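Local coordinates for protein beta-L-arabinobiosidase (Bacteroides thetaiotaomicron, PDB 5MQR) that is a multidomain hydrolase of a gut bacterium that probably cleaves beta-L-arabinose linkages during the breakdown of plant pectin, at residues Y268-P271 with D272-A276; S442-G445 with E446-K449; L772-T775 with K776-T780; W907-I910 with M911-K914. All coordinates share one frame; numbering follows the deposited sequence.

Contact 1: residues Y268-P271 with D272-A276; sequences YTLP and DGRIA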
ATOM      1  N   TYR A 268      -3.608 -13.821  21.615  1.00 25.42           N
ATOM      2  CA  TYR A 268      -4.086 -14.116  20.280  1.00 25.44           C
ATOM      3  C   TYR A 268      -3.382 -15.332  19.721  1.00 26.27           C
ATOM      4  O   TYR A 268      -2.347 -15.741  20.240  1.00 27.44           O
ATOM      5  CB  TYR A 268      -3.912 -12.919  19.353  1.00 24.24           C
ATOM      6  CG  TYR A 268      -2.522 -12.334  19.219  1.00 23.72           C
ATOM      7  CD1 TYR A 268      -1.534 -12.950  18.440  1.00 23.79           C
ATOM      8  CD2 TYR A 268      -2.214 -11.119  19.808  1.00 23.35           C
ATOM      9  CE1 TYR A 268      -0.273 -12.375  18.296  1.00 23.73           C
ATOM     10  CE2 TYR A 268      -0.967 -10.528  19.670  1.00 23.05           C
ATOM     11  CZ  TYR A 268       0.007 -11.148  18.905  1.00 23.43           C
ATOM     12  OH  TYR A 268       1.229 -10.537  18.745  1.00 23.00           O
ATOM     13  N   THR A 269      -3.947 -15.873  18.649  1.00 26.19           N
ATOM     14  CA  THR A 269      -3.482 -17.103  18.036  1.00 26.81           C
ATOM     15  C   THR A 269      -2.571 -16.768  16.857  1.00 26.70           C
ATOM     16  O   THR A 269      -2.954 -16.045  15.947  1.00 26.08           O
ATOM     17  CB  THR A 269      -4.673 -17.975  17.591  1.00 26.82           C
ATOM     18  OG1 THR A 269      -5.484 -18.289  18.737  1.00 26.26           O
ATOM     19  CG2 THR A 269      -4.177 -19.285  16.956  1.00 27.19           C
ATOM     20  N   LEU A 270      -1.353 -17.287  16.905  1.00 27.54           N
ATOM     21  CA  LEU A 270      -0.354 -17.083  15.853  1.00 28.44           C
ATOM     22  C   LEU A 270      -0.683 -17.942  14.616  1.00 29.28           C
ATOM     23  O   LEU A 270      -1.517 -18.827  14.696  1.00 30.18           O
ATOM     24  CB  LEU A 270       1.033 -17.463  16.390  1.00 28.56           C
ATOM     25  CG  LEU A 270       1.593 -16.662  17.562  1.00 28.29           C
ATOM     26  CD1 LEU A 270       2.863 -17.318  18.078  1.00 28.63           C
ATOM     27  CD2 LEU A 270       1.848 -15.220  17.125  1.00 27.54           C
ATOM     28  N   PRO A 271      -0.041 -17.686  13.470  1.00 30.26           N
ATOM     29  CA  PRO A 271      -0.397 -18.496  12.287  1.00 31.61           C
ATOM     30  C   PRO A 271      -0.175 -20.001  12.434  1.00 32.00           C
ATOM     31  O   PRO A 271      -0.898 -20.753  11.797  1.00 32.98           O
ATOM     32  CB  PRO A 271       0.485 -17.916  11.175  1.00 30.99           C
ATOM     33  CG  PRO A 271       0.722 -16.505  11.617  1.00 30.70           C
ATOM     34  CD  PRO A 271       0.850 -16.570  13.111  1.00 30.51           C
ATOM     35  N   ASP A 272       0.775 -20.424  13.273  1.00 32.19           N
ATOM     36  CA  ASP A 272       0.998 -21.861  13.571  1.00 32.85           C
ATOM     37  C   ASP A 272       0.082 -22.452  14.671  1.00 32.47           C
ATOM     38  O   ASP A 272       0.235 -23.605  15.045  1.00 33.27           O
ATOM     39  CB  ASP A 272       2.497 -22.159  13.874  1.00 34.18           C
ATOM     40  CG  ASP A 272       3.072 -21.384  15.117  1.00 36.06           C
ATOM     41  OD1 ASP A 272       2.344 -20.978  16.061  1.00 34.75           O
ATOM     42  OD2 ASP A 272       4.307 -21.158  15.128  1.00 39.32           O
ATOM     43  N   GLY A 273      -0.852 -21.678  15.215  1.00 31.79           N
ATOM     44  CA  GLY A 273      -1.749 -22.179  16.258  1.00 32.28           C
ATOM     45  C   GLY A 273      -1.254 -22.038  17.683  1.00 32.60           C
ATOM     46  O   GLY A 273      -1.993 -22.345  18.613  1.00 35.05           O
ATOM     47  N   ARG A 274      -0.022 -21.591  17.896  1.00 32.14           N
ATOM     48  CA  ARG A 274       0.413 -21.241  19.253  1.00 32.34           C
ATOM     49  C   ARG A 274      -0.271 -19.949  19.694  1.00 30.82           C
ATOM     50  O   ARG A 274      -0.746 -19.166  18.858  1.00 29.45           O
ATOM     51  CB  ARG A 274       1.924 -21.084  19.331  1.00 32.98           C
ATOM     52  CG  ARG A 274       2.688 -22.378  19.043  1.00 34.12           C
ATOM     53  CD  ARG A 274       4.190 -22.173  19.180  1.00 34.44           C
ATOM     54  NE  ARG A 274       4.725 -21.209  18.216  1.00 34.20           N
ATOM     55  CZ  ARG A 274       5.910 -20.594  18.320  1.00 34.71           C
ATOM     56  NH1 ARG A 274       6.725 -20.829  19.356  1.00 35.69           N
ATOM     57  NH2 ARG A 274       6.284 -19.729  17.386  1.00 33.59           N
ATOM     58  N   ILE A 275      -0.335 -19.742  21.004  1.00 29.81           N
ATOM     59  CA  ILE A 275      -0.986 -18.550  21.550  1.00 29.10           C
ATOM     60  C   ILE A 275       0.065 -17.617  22.181  1.00 28.51           C
ATOM     61  O   ILE A 275       0.853 -18.045  23.028  1.00 28.50           O
ATOM     62  CB  ILE A 275      -2.083 -18.948  22.554  1.00 29.84           C
ATOM     63  CG1 ILE A 275      -3.210 -19.728  21.817  1.00 30.13           C
ATOM     64  CG2 ILE A 275      -2.622 -17.715  23.277  1.00 29.20           C
ATOM     65  CD1 ILE A 275      -4.180 -20.427  22.720  1.00 30.85           C
ATOM     66  N   ALA A 276       0.067 -16.360  21.744  1.00 27.09           N
ATOM     67  CA  ALA A 276       0.944 -15.331  22.279  1.00 27.05           C
ATOM     68  C   ALA A 276       0.158 -14.487  23.277  1.00 27.08           C
ATOM     69  O   ALA A 276      -0.959 -14.107  22.979  1.00 26.58           O
ATOM     70  CB  ALA A 276       1.471 -14.439  21.168  1.00 26.37           C
TER
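Y268 and A276 face each other as an antiparallel hydrogen-bonded pair: Y268 N gives its proton to A276 O at 3.0 Å and Y268 O takes one from A276 N. T269 and I275 follow as a non-hydrogen-bonded pair, their CA atoms 4.5 Å apart. The chain then reverses through a type I turn from L270 to G273, where G273 N hydrogen-bonds to L270 O. L270 N bonds in turn to R274 O at 2.8 Å, so the connection is a type I turn with a G1 beta bulge. G273 sits at phi 89°, where a CB would press on the preceding carbonyl oxygen. The hairpin joins the first two strands of a four-stranded antiparallel sheet, consistent with one blade of a beta propeller. Beside the turn L270 forks between two neighbours, CD2 meeting A276 CB at 4.1 Å while CD1 rests on the CB of R274. Trimmed to an alanine, L270 would probably leave a gap between A276, R274 and I286 of the next strand. A276 CB in turn lies over one face of the Y268 ring, 3.9 Å from CE1; the ring's OH is hydrogen-bonded to G342 and Y345. In the turn, D272 OD1 accepts from R274 N at 3.1 Å, an Asx turn. A bend at chi3 (-63°) folds R274 back, and R274 NE makes a salt bridge to D272 OD2 at 3.1 Å, the oxygen lying tilted from the guanidinium plane. On the face of T269 and I275, T269 CG2 touches G273 CA, and T269 OG1 is hydrogen-bonded to E377.

Contact 2: residues S442-G445 with E446-K449; sequences SLEG and EWLK
S442 pairs with K449 at the open end of this tight hairpin: K449 N gives a 2.7 Å hydrogen bond to S442 O, and S442 N a longer one to K449 O. The OG of S442 is held between its own N and carbonyl carbon (chi1 61°), which brings it 3.7 Å from K449 CE. L443 turns to the other face, where its CD2 meets L448 CD1 at 4.1 Å, the two leucines crossing at a slant. E444 returns to the face of S442, W447 and K449. Its OE1 forms a salt bridge to K449 NZ at 2.6 Å, approached on the anti side of the carboxylate, while OE2 pairs with R603. K449 reaches it by twisting close to eclipsed at chi3 (-25°). With an alanine in place of E444, both K449 and R603 would probably be left without this shared negative partner. E444 and W447 also bond through both backbones, closing a type II' turn in which G445 takes the positive phi that favours glycine. W447 has E444 O at its ring edge, and E446 CG stands 3.7 Å above one ring face. The hairpin belongs to the sialidase-like carbohydrate-binding-module region. There strand 447-452 runs antiparallel to strand 600-610: L448 bonds to I604 through the backbone, W447 lies on R603 and A605, and F419 in a loop packs against both leucines.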
ATOM      1  N   SER A 442     -20.212  15.371  11.579  1.00 25.11           N
ATOM      2  CA  SER A 442     -21.327  14.734  10.902  1.00 26.39           C
ATOM      3  C   SER A 442     -21.387  15.167   9.455  1.00 26.88           C
ATOM      4  O   SER A 442     -20.698  16.097   9.071  1.00 27.31           O
ATOM      5  CB  SER A 442     -22.665  15.108  11.591  1.00 27.08           C
ATOM      6  OG  SER A 442     -22.862  16.521  11.527  1.00 27.84           O
ATOM      7  N   LEU A 443     -22.244  14.508   8.676  1.00 27.41           N
ATOM      8  CA  LEU A 443     -22.521  14.910   7.301  1.00 28.41           C
ATOM      9  C   LEU A 443     -23.847  15.648   7.183  1.00 29.18           C
ATOM     10  O   LEU A 443     -24.795  15.380   7.917  1.00 29.94           O
ATOM     11  CB  LEU A 443     -22.545  13.692   6.389  1.00 28.95           C
ATOM     12  CG  LEU A 443     -21.182  13.021   6.197  1.00 29.47           C
ATOM     13  CD1 LEU A 443     -21.331  11.672   5.506  1.00 30.04           C
ATOM     14  CD2 LEU A 443     -20.252  13.920   5.414  1.00 29.41           C
ATOM     15  N   GLU A 444     -23.889  16.586   6.255  1.00 29.76           N
ATOM     16  CA  GLU A 444     -25.095  17.311   5.927  1.00 30.90           C
ATOM     17  C   GLU A 444     -25.064  17.551   4.422  1.00 31.16           C
ATOM     18  O   GLU A 444     -24.651  18.609   3.940  1.00 29.74           O
ATOM     19  CB  GLU A 444     -25.153  18.622   6.719  1.00 31.87           C
ATOM     20  CG  GLU A 444     -26.393  19.483   6.485  1.00 33.40           C
ATOM     21  CD  GLU A 444     -26.272  20.844   7.158  1.00 34.81           C
ATOM     22  OE1 GLU A 444     -26.400  20.914   8.393  1.00 35.39           O
ATOM     23  OE2 GLU A 444     -26.027  21.862   6.457  1.00 36.13           O
ATOM     24  N   GLY A 445     -25.503  16.531   3.687  1.00 32.25           N
ATOM     25  CA  GLY A 445     -25.486  16.557   2.227  1.00 33.29           C
ATOM     26  C   GLY A 445     -24.065  16.672   1.700  1.00 32.93           C
ATOM     27  O   GLY A 445     -23.228  15.805   1.972  1.00 32.50           O
ATOM     28  N   GLU A 446     -23.791  17.778   1.009  1.00 34.05           N
ATOM     29  CA  GLU A 446     -22.482  18.040   0.380  1.00 34.33           C
ATOM     30  C   GLU A 446     -21.410  18.413   1.435  1.00 31.10           C
ATOM     31  O   GLU A 446     -20.223  18.455   1.119  1.00 29.60           O
ATOM     32  CB  GLU A 446     -22.624  19.158  -0.701  1.00 37.50           C
ATOM     33  CG  GLU A 446     -22.668  20.588  -0.132  1.00 41.44           C
ATOM     34  CD  GLU A 446     -23.262  21.664  -1.058  1.00 46.78           C
ATOM     35  OE1 GLU A 446     -24.466  21.543  -1.388  1.00 50.15           O
ATOM     36  OE2 GLU A 446     -22.557  22.672  -1.406  1.00 50.31           O
ATOM     37  N   TRP A 447     -21.842  18.704   2.663  1.00 29.31           N
ATOM     38  CA  TRP A 447     -20.986  19.257   3.695  1.00 28.28           C
ATOM     39  C   TRP A 447     -20.522  18.230   4.746  1.00 27.05           C
ATOM     40  O   TRP A 447     -21.333  17.472   5.314  1.00 26.68           O
ATOM     41  CB  TRP A 447     -21.717  20.372   4.440  1.00 28.18           C
ATOM     42  CG  TRP A 447     -22.164  21.561   3.619  1.00 28.72           C
ATOM     43  CD1 TRP A 447     -23.446  21.900   3.311  1.00 29.05           C
ATOM     44  CD2 TRP A 447     -21.341  22.596   3.091  1.00 28.59           C
ATOM     45  NE1 TRP A 447     -23.472  23.049   2.583  1.00 29.72           N
ATOM     46  CE2 TRP A 447     -22.192  23.506   2.429  1.00 29.57           C
ATOM     47  CE3 TRP A 447     -19.961  22.822   3.070  1.00 28.27           C
ATOM     48  CZ2 TRP A 447     -21.713  24.640   1.766  1.00 29.70           C
ATOM     49  CZ3 TRP A 447     -19.481  23.955   2.424  1.00 28.54           C
ATOM     50  CH2 TRP A 447     -20.360  24.855   1.788  1.00 29.39           C
ATOM     51  N   LEU A 448     -19.223  18.244   5.014  1.00 25.83           N
ATOM     52  CA  LEU A 448     -18.675  17.668   6.238  1.00 25.43           C
ATOM     53  C   LEU A 448     -18.782  18.750   7.307  1.00 25.65           C
ATOM     54  O   LEU A 448     -18.214  19.831   7.135  1.00 25.61           O
ATOM     55  CB  LEU A 448     -17.226  17.266   6.042  1.00 24.68           C
ATOM     56  CG  LEU A 448     -16.508  16.632   7.237  1.00 24.67           C
ATOM     57  CD1 LEU A 448     -17.218  15.391   7.776  1.00 24.44           C
ATOM     58  CD2 LEU A 448     -15.099  16.283   6.810  1.00 24.24           C
ATOM     59  N   LYS A 449     -19.522  18.479   8.382  1.00 25.80           N
ATOM     60  CA  LYS A 449     -19.834  19.504   9.394  1.00 26.36           C
ATOM     61  C   LYS A 449     -19.087  19.230  10.680  1.00 25.62           C
ATOM     62  O   LYS A 449     -19.041  18.102  11.142  1.00 24.22           O
ATOM     63  CB  LYS A 449     -21.329  19.550   9.695  1.00 27.41           C
ATOM     64  CG  LYS A 449     -21.809  20.832  10.373  1.00 28.24           C
ATOM     65  CD  LYS A 449     -23.214  20.787  10.987  1.00 29.20           C
ATOM     66  CE  LYS A 449     -24.136  19.766  10.369  1.00 29.56           C
ATOM     67  NZ  LYS A 449     -25.560  19.975  10.653  1.00 30.73           N
TER

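Contact 3: residues L772-T775 with K776-T780; sequences LDMT and KDLET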
ATOM      1  N   LEU A 772      -2.476   7.840 -36.206  1.00 33.44           N
ATOM      2  CA  LEU A 772      -3.218   8.084 -37.465  1.00 34.54           C
ATOM      3  C   LEU A 772      -2.382   8.886 -38.465  1.00 34.67           C
ATOM      4  O   LEU A 772      -2.356   8.565 -39.672  1.00 34.45           O
ATOM      5  CB  LEU A 772      -4.555   8.790 -37.214  1.00 35.48           C
ATOM      6  CG  LEU A 772      -5.640   8.010 -36.430  1.00 36.13           C
ATOM      7  CD1 LEU A 772      -6.847   8.877 -36.069  1.00 36.54           C
ATOM      8  CD2 LEU A 772      -6.111   6.795 -37.210  1.00 37.07           C
ATOM      9  N   ASP A 773      -1.667   9.891 -37.953  1.00 33.64           N
ATOM     10  CA  ASP A 773      -0.785  10.729 -38.778  1.00 33.83           C
ATOM     11  C   ASP A 773       0.450   9.998 -39.358  1.00 33.26           C
ATOM     12  O   ASP A 773       1.003  10.449 -40.343  1.00 33.32           O
ATOM     13  CB  ASP A 773      -0.359  11.979 -37.982  1.00 33.36           C
ATOM     14  CG  ASP A 773       0.599  12.874 -38.748  1.00 33.62           C
ATOM     15  OD1 ASP A 773       0.156  13.638 -39.639  1.00 33.97           O
ATOM     16  OD2 ASP A 773       1.812  12.780 -38.459  1.00 33.65           O
HETATM   17  N   MSE A 774       0.870   8.892 -38.740  1.00 33.31           N
HETATM   18  CA  MSE A 774       2.019   8.074 -39.201  1.00 34.19           C
HETATM   19  C   MSE A 774       1.664   6.973 -40.194  1.00 34.99           C
HETATM   20  O   MSE A 774       2.551   6.335 -40.757  1.00 33.81           O
HETATM   21  CB  MSE A 774       2.721   7.422 -37.987  1.00 33.72           C
HETATM   22  CG  MSE A 774       3.814   8.311 -37.397  1.00 33.96           C
HETATM   23 SE   MSE A 774       5.278   8.654 -38.662  1.00 37.14          SE
HETATM   24  CE  MSE A 774       5.904   6.793 -38.909  1.00 35.50           C
ATOM     25  N   THR A 775       0.365   6.755 -40.408  1.00 36.12           N
ATOM     26  CA  THR A 775      -0.160   5.644 -41.224  1.00 37.72           C
ATOM     27  C   THR A 775       0.386   5.647 -42.674  1.00 37.82           C
ATOM     28  O   THR A 775       0.900   4.626 -43.129  1.00 38.50           O
ATOM     29  CB  THR A 775      -1.721   5.620 -41.109  1.00 38.66           C
ATOM     30  OG1 THR A 775      -2.078   4.952 -39.881  1.00 39.88           O
ATOM     31  CG2 THR A 775      -2.391   4.960 -42.226  1.00 39.65           C
ATOM     32  N   LYS A 776       0.303   6.776 -43.373  1.00 37.94           N
ATOM     33  CA  LYS A 776       0.813   6.860 -44.743  1.00 39.16           C
ATOM     34  C   LYS A 776       2.302   6.564 -44.835  1.00 36.68           C
ATOM     35  O   LYS A 776       2.718   5.829 -45.720  1.00 35.32           O
ATOM     36  CB  LYS A 776       0.533   8.229 -45.365  1.00 42.40           C
ATOM     37  CG  LYS A 776      -0.939   8.456 -45.647  1.00 45.54           C
ATOM     38  CD  LYS A 776      -1.168   9.728 -46.466  1.00 48.37           C
ATOM     39  CE  LYS A 776      -2.572  10.290 -46.258  1.00 49.99           C
ATOM     40  NZ  LYS A 776      -3.058  10.940 -47.512  1.00 52.58           N
ATOM     41  N   ASP A 777       3.073   7.112 -43.894  1.00 34.89           N
ATOM     42  CA  ASP A 777       4.515   6.898 -43.825  1.00 34.46           C
ATOM     43  C   ASP A 777       4.848   5.421 -43.689  1.00 33.41           C
ATOM     44  O   ASP A 777       5.811   4.944 -44.309  1.00 32.86           O
ATOM     45  CB  ASP A 777       5.158   7.621 -42.647  1.00 34.55           C
ATOM     46  CG  ASP A 777       4.881   9.101 -42.637  1.00 35.70           C
ATOM     47  OD1 ASP A 777       3.713   9.479 -42.311  1.00 37.45           O
ATOM     48  OD2 ASP A 777       5.826   9.879 -42.920  1.00 36.23           O
ATOM     49  N   LEU A 778       4.057   4.707 -42.879  1.00 32.61           N
ATOM     50  CA  LEU A 778       4.238   3.267 -42.693  1.00 32.01           C
ATOM     51  C   LEU A 778       3.838   2.447 -43.909  1.00 32.74           C
ATOM     52  O   LEU A 778       4.475   1.420 -44.182  1.00 32.43           O
ATOM     53  CB  LEU A 778       3.511   2.767 -41.459  1.00 31.46           C
ATOM     54  CG  LEU A 778       4.033   3.341 -40.139  1.00 30.55           C
ATOM     55  CD1 LEU A 778       3.057   2.947 -39.035  1.00 30.21           C
ATOM     56  CD2 LEU A 778       5.464   2.908 -39.840  1.00 29.94           C
ATOM     57  N   GLU A 779       2.823   2.896 -44.649  1.00 33.80           N
ATOM     58  CA  GLU A 779       2.427   2.227 -45.915  1.00 35.12           C
ATOM     59  C   GLU A 779       3.503   2.371 -46.958  1.00 34.59           C
ATOM     60  O   GLU A 779       3.824   1.406 -47.640  1.00 34.94           O
ATOM     61  CB  GLU A 779       1.119   2.786 -46.510  1.00 36.66           C
ATOM     62  CG  GLU A 779      -0.114   2.566 -45.668  1.00 37.45           C
ATOM     63  CD  GLU A 779      -1.329   3.302 -46.223  1.00 39.09           C
ATOM     64  OE1 GLU A 779      -1.771   2.920 -47.317  1.00 40.00           O
ATOM     65  OE2 GLU A 779      -1.832   4.245 -45.548  1.00 40.67           O
ATOM     66  N   THR A 780       4.031   3.585 -47.100  1.00 33.68           N
ATOM     67  CA  THR A 780       5.154   3.824 -47.998  1.00 33.63           C
ATOM     68  C   THR A 780       6.336   2.898 -47.647  1.00 32.65           C
ATOM     69  O   THR A 780       6.925   2.288 -48.534  1.00 31.87           O
ATOM     70  CB  THR A 780       5.609   5.306 -47.969  1.00 33.52           C
ATOM     71  OG1 THR A 780       4.506   6.139 -48.333  1.00 33.54           O
ATOM     72  CG2 THR A 780       6.821   5.561 -48.944  1.00 33.56           C
TER
HETATM   73  O   HOH W   1      -1.104   9.121 -42.342  1.00 35.96           O
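M774 and L778 touch one turn apart on helix 768-788, a helix of the MGH1-like glycoside hydrolase domain, consistent with the (alpha/alpha)6 barrel of six-hairpin glycosidases. M774 is a selenomethionine, and its chain curls at chi2 (-63°) and again at chi3 (-62°), carrying CE forward along the helix, toward D777 and L778. There CE lies 4.0 Å from L778 CD2 and 3.9 Å from D777 CB, crossing both side chains at about a right angle, while SE stands beside the D777 carboxylate carbon. L778 also leans over the backbone, its CG 3.4 Å from M774 O, the same oxygen that accepts from L778 N at 3.1 Å. One residue on, T775 O takes the proton of E779 N, and the methyl CG2 of T775 comes 3.4 Å from E779 OE2.

Beyond this shell, R737 of helix 726-737 forms salt bridges with both D773 OD2 and D777 OD1, spanning the turn and probably offsetting two like charges. Y736 of the same helix packs on M774 and L778. M836 of helix 820-839 lies against T775 and L778, and M845 of helix 843-864 against T775 and E779.

The helix is kinked at K776, whose N finds a water instead of a carbonyl of the turn before. K776 N donates to this water at 2.9 Å, and the water passes a proton to L772 O at 3.0 Å, with a weak second bond to D773 O.

Contact 4: residues W907-I910 with M911-K914; sequences WKEI and MDEK
M911, a selenomethionine, folds back over K908. Its CB lies 3.9 Å from K908 O. The M911 CG runs 3.6 Å from I910 C, the carbonyl carbon just before it. Beyond the selenium, a bend at chi3 (-81°) swings the terminal CE over the backbone of K908, 3.7 Å from its CA, with K908 O almost as near. That same oxygen accepts from M911 N at 3.1 Å, the donor standing well above the carbonyl plane, in a short 3-10 turn. Next to it E909 and D912 run side by side, pointing the same way, with OE1 and OD2 4.1 Å apart. One water donates to both acids, to E909 OE2 at 2.6 Å and to D912 OD2 at 2.5 Å. R928 forms a salt bridge with E909 OE1 and a long, weak ion pair with D912 OD2, which probably eases the repulsion between the two acids. The other oxygen of D912, OD1, takes the proton of K914 N at 2.9 Å, an Asx turn that starts the chain toward strand 917-918. The whole turn follows helix 901-904 and is backed by two helices: W907 stacks on F961 of helix 948-964, where I910 meets T954 and M958, while V974 of helix 972-985 touches both I910 and M911.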
ATOM      1  N   TRP A 907       9.639 -24.772 -28.767  1.00 30.57           N
ATOM      2  CA  TRP A 907       9.985 -24.128 -27.521  1.00 30.32           C
ATOM      3  C   TRP A 907      10.729 -25.033 -26.527  1.00 31.54           C
ATOM      4  O   TRP A 907      11.283 -24.532 -25.546  1.00 30.58           O
ATOM      5  CB  TRP A 907       8.731 -23.515 -26.883  1.00 29.54           C
ATOM      6  CG  TRP A 907       8.281 -22.323 -27.631  1.00 28.78           C
ATOM      7  CD1 TRP A 907       7.231 -22.235 -28.482  1.00 29.01           C
ATOM      8  CD2 TRP A 907       8.886 -21.044 -27.603  1.00 28.01           C
ATOM      9  NE1 TRP A 907       7.141 -20.968 -29.001  1.00 28.77           N
ATOM     10  CE2 TRP A 907       8.144 -20.209 -28.469  1.00 28.35           C
ATOM     11  CE3 TRP A 907       9.986 -20.515 -26.932  1.00 27.38           C
ATOM     12  CZ2 TRP A 907       8.474 -18.871 -28.680  1.00 27.84           C
ATOM     13  CZ3 TRP A 907      10.318 -19.180 -27.141  1.00 27.11           C
ATOM     14  CH2 TRP A 907       9.556 -18.372 -28.002  1.00 27.06           C
ATOM     15  N   LYS A 908      10.771 -26.340 -26.781  1.00 33.33           N
ATOM     16  CA  LYS A 908      11.546 -27.243 -25.932  1.00 34.72           C
ATOM     17  C   LYS A 908      13.037 -26.936 -25.991  1.00 33.58           C
ATOM     18  O   LYS A 908      13.751 -27.204 -25.030  1.00 33.06           O
ATOM     19  CB  LYS A 908      11.300 -28.712 -26.289  1.00 37.11           C
ATOM     20  CG  LYS A 908       9.910 -29.175 -25.916  1.00 39.46           C
ATOM     21  CD  LYS A 908       9.710 -30.673 -26.104  1.00 41.83           C
ATOM     22  CE  LYS A 908       8.339 -31.069 -25.562  1.00 44.09           C
ATOM     23  NZ  LYS A 908       8.138 -32.551 -25.526  1.00 46.44           N
ATOM     24  N   GLU A 909      13.492 -26.344 -27.094  1.00 32.94           N
ATOM     25  CA  GLU A 909      14.911 -26.044 -27.268  1.00 32.83           C
ATOM     26  C   GLU A 909      15.422 -24.942 -26.340  1.00 31.78           C
ATOM     27  O   GLU A 909      16.615 -24.790 -26.163  1.00 32.01           O
ATOM     28  CB  GLU A 909      15.217 -25.708 -28.726  1.00 33.24           C
ATOM     29  CG  GLU A 909      14.849 -26.825 -29.685  1.00 34.70           C
ATOM     30  CD  GLU A 909      15.495 -28.150 -29.294  1.00 35.95           C
ATOM     31  OE1 GLU A 909      16.743 -28.209 -29.327  1.00 36.09           O
ATOM     32  OE2 GLU A 909      14.759 -29.112 -28.937  1.00 37.06           O
ATOM     33  N   ILE A 910      14.512 -24.207 -25.727  1.00 30.94           N
ATOM     34  CA  ILE A 910      14.859 -23.237 -24.706  1.00 30.54           C
ATOM     35  C   ILE A 910      15.500 -23.920 -23.480  1.00 31.24           C
ATOM     36  O   ILE A 910      16.390 -23.339 -22.843  1.00 29.14           O
ATOM     37  CB  ILE A 910      13.621 -22.400 -24.311  1.00 29.52           C
ATOM     38  CG1 ILE A 910      13.136 -21.558 -25.490  1.00 29.41           C
ATOM     39  CG2 ILE A 910      13.897 -21.477 -23.139  1.00 29.79           C
ATOM     40  CD1 ILE A 910      14.125 -20.565 -26.067  1.00 29.06           C
HETATM   41  N   MSE A 911      15.082 -25.151 -23.180  1.00 32.87           N
HETATM   42  CA  MSE A 911      15.529 -25.833 -21.959  1.00 34.63           C
HETATM   43  C   MSE A 911      16.545 -26.897 -22.238  1.00 34.30           C
HETATM   44  O   MSE A 911      16.891 -27.642 -21.342  1.00 35.78           O
HETATM   45  CB  MSE A 911      14.317 -26.470 -21.288  1.00 37.49           C
HETATM   46  CG  MSE A 911      13.152 -25.480 -21.186  1.00 39.51           C
HETATM   47 SE   MSE A 911      11.563 -26.437 -20.546  1.00 46.42          SE
HETATM   48  CE  MSE A 911      11.030 -27.224 -22.264  1.00 45.89           C
ATOM     49  N   ASP A 912      17.051 -26.972 -23.461  1.00 33.35           N
ATOM     50  CA  ASP A 912      17.987 -28.011 -23.852  1.00 33.75           C
ATOM     51  C   ASP A 912      19.343 -27.388 -24.069  1.00 32.89           C
ATOM     52  O   ASP A 912      19.487 -26.478 -24.864  1.00 31.54           O
ATOM     53  CB  ASP A 912      17.507 -28.689 -25.130  1.00 34.24           C
ATOM     54  CG  ASP A 912      18.267 -30.005 -25.452  1.00 35.66           C
ATOM     55  OD1 ASP A 912      19.386 -30.264 -24.941  1.00 34.93           O
ATOM     56  OD2 ASP A 912      17.727 -30.793 -26.266  1.00 37.58           O
ATOM     57  N   GLU A 913      20.343 -27.921 -23.382  1.00 34.22           N
ATOM     58  CA  GLU A 913      21.746 -27.504 -23.553  1.00 35.29           C
ATOM     59  C   GLU A 913      22.293 -27.736 -24.951  1.00 33.59           C
ATOM     60  O   GLU A 913      23.293 -27.141 -25.314  1.00 32.66           O
ATOM     61  CB  GLU A 913      22.643 -28.278 -22.582  1.00 38.88           C
ATOM     62  CG  GLU A 913      22.477 -27.843 -21.135  1.00 41.95           C
ATOM     63  CD  GLU A 913      23.380 -28.610 -20.179  1.00 45.27           C
ATOM     64  OE1 GLU A 913      23.902 -29.696 -20.569  1.00 47.35           O
ATOM     65  OE2 GLU A 913      23.540 -28.110 -19.035  1.00 47.30           O
ATOM     66  N   LYS A 914      21.678 -28.656 -25.687  1.00 32.13           N
ATOM     67  CA  LYS A 914      22.025 -28.903 -27.068  1.00 32.25           C
ATOM     68  C   LYS A 914      21.276 -27.970 -27.996  1.00 30.72           C
ATOM     69  O   LYS A 914      21.606 -27.865 -29.177  1.00 30.53           O
ATOM     70  CB  LYS A 914      21.718 -30.361 -27.417  1.00 33.30           C
ATOM     71  CG  LYS A 914      22.405 -31.358 -26.497  1.00 34.48           C
ATOM     72  CD  LYS A 914      23.912 -31.149 -26.516  1.00 35.16           C
ATOM     73  CE  LYS A 914      24.678 -32.346 -25.964  1.00 36.49           C
ATOM     74  NZ  LYS A 914      26.155 -32.189 -26.109  1.00 36.79           N
TER
HETATM   75  O   HOH W   2      15.297 -30.838 -27.007  1.00 39.72           O

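How the contacts relate
Following the chain from the N terminus, the four contacts come strictly in series, and none nests in or crosses another: contacts 1 and 2 close hairpin turns, contact 3 spans one turn of a helix, and contact 4 closes a turn in a loop. Contact 1 lies in the propeller-like part and contact 2 in the sialidase-like carbohydrate-binding-module region, their centres 43 Å apart. Contacts 3 and 4 both fall in the helical glycoside hydrolase domain, the latter after helix 901-904; their centres are 40 Å apart and the two do not touch each other. Contacts 1 and 3, like contacts 2 and 4, lie on opposite sides of the chain's centre, about 65 and 66 Å apart between centres.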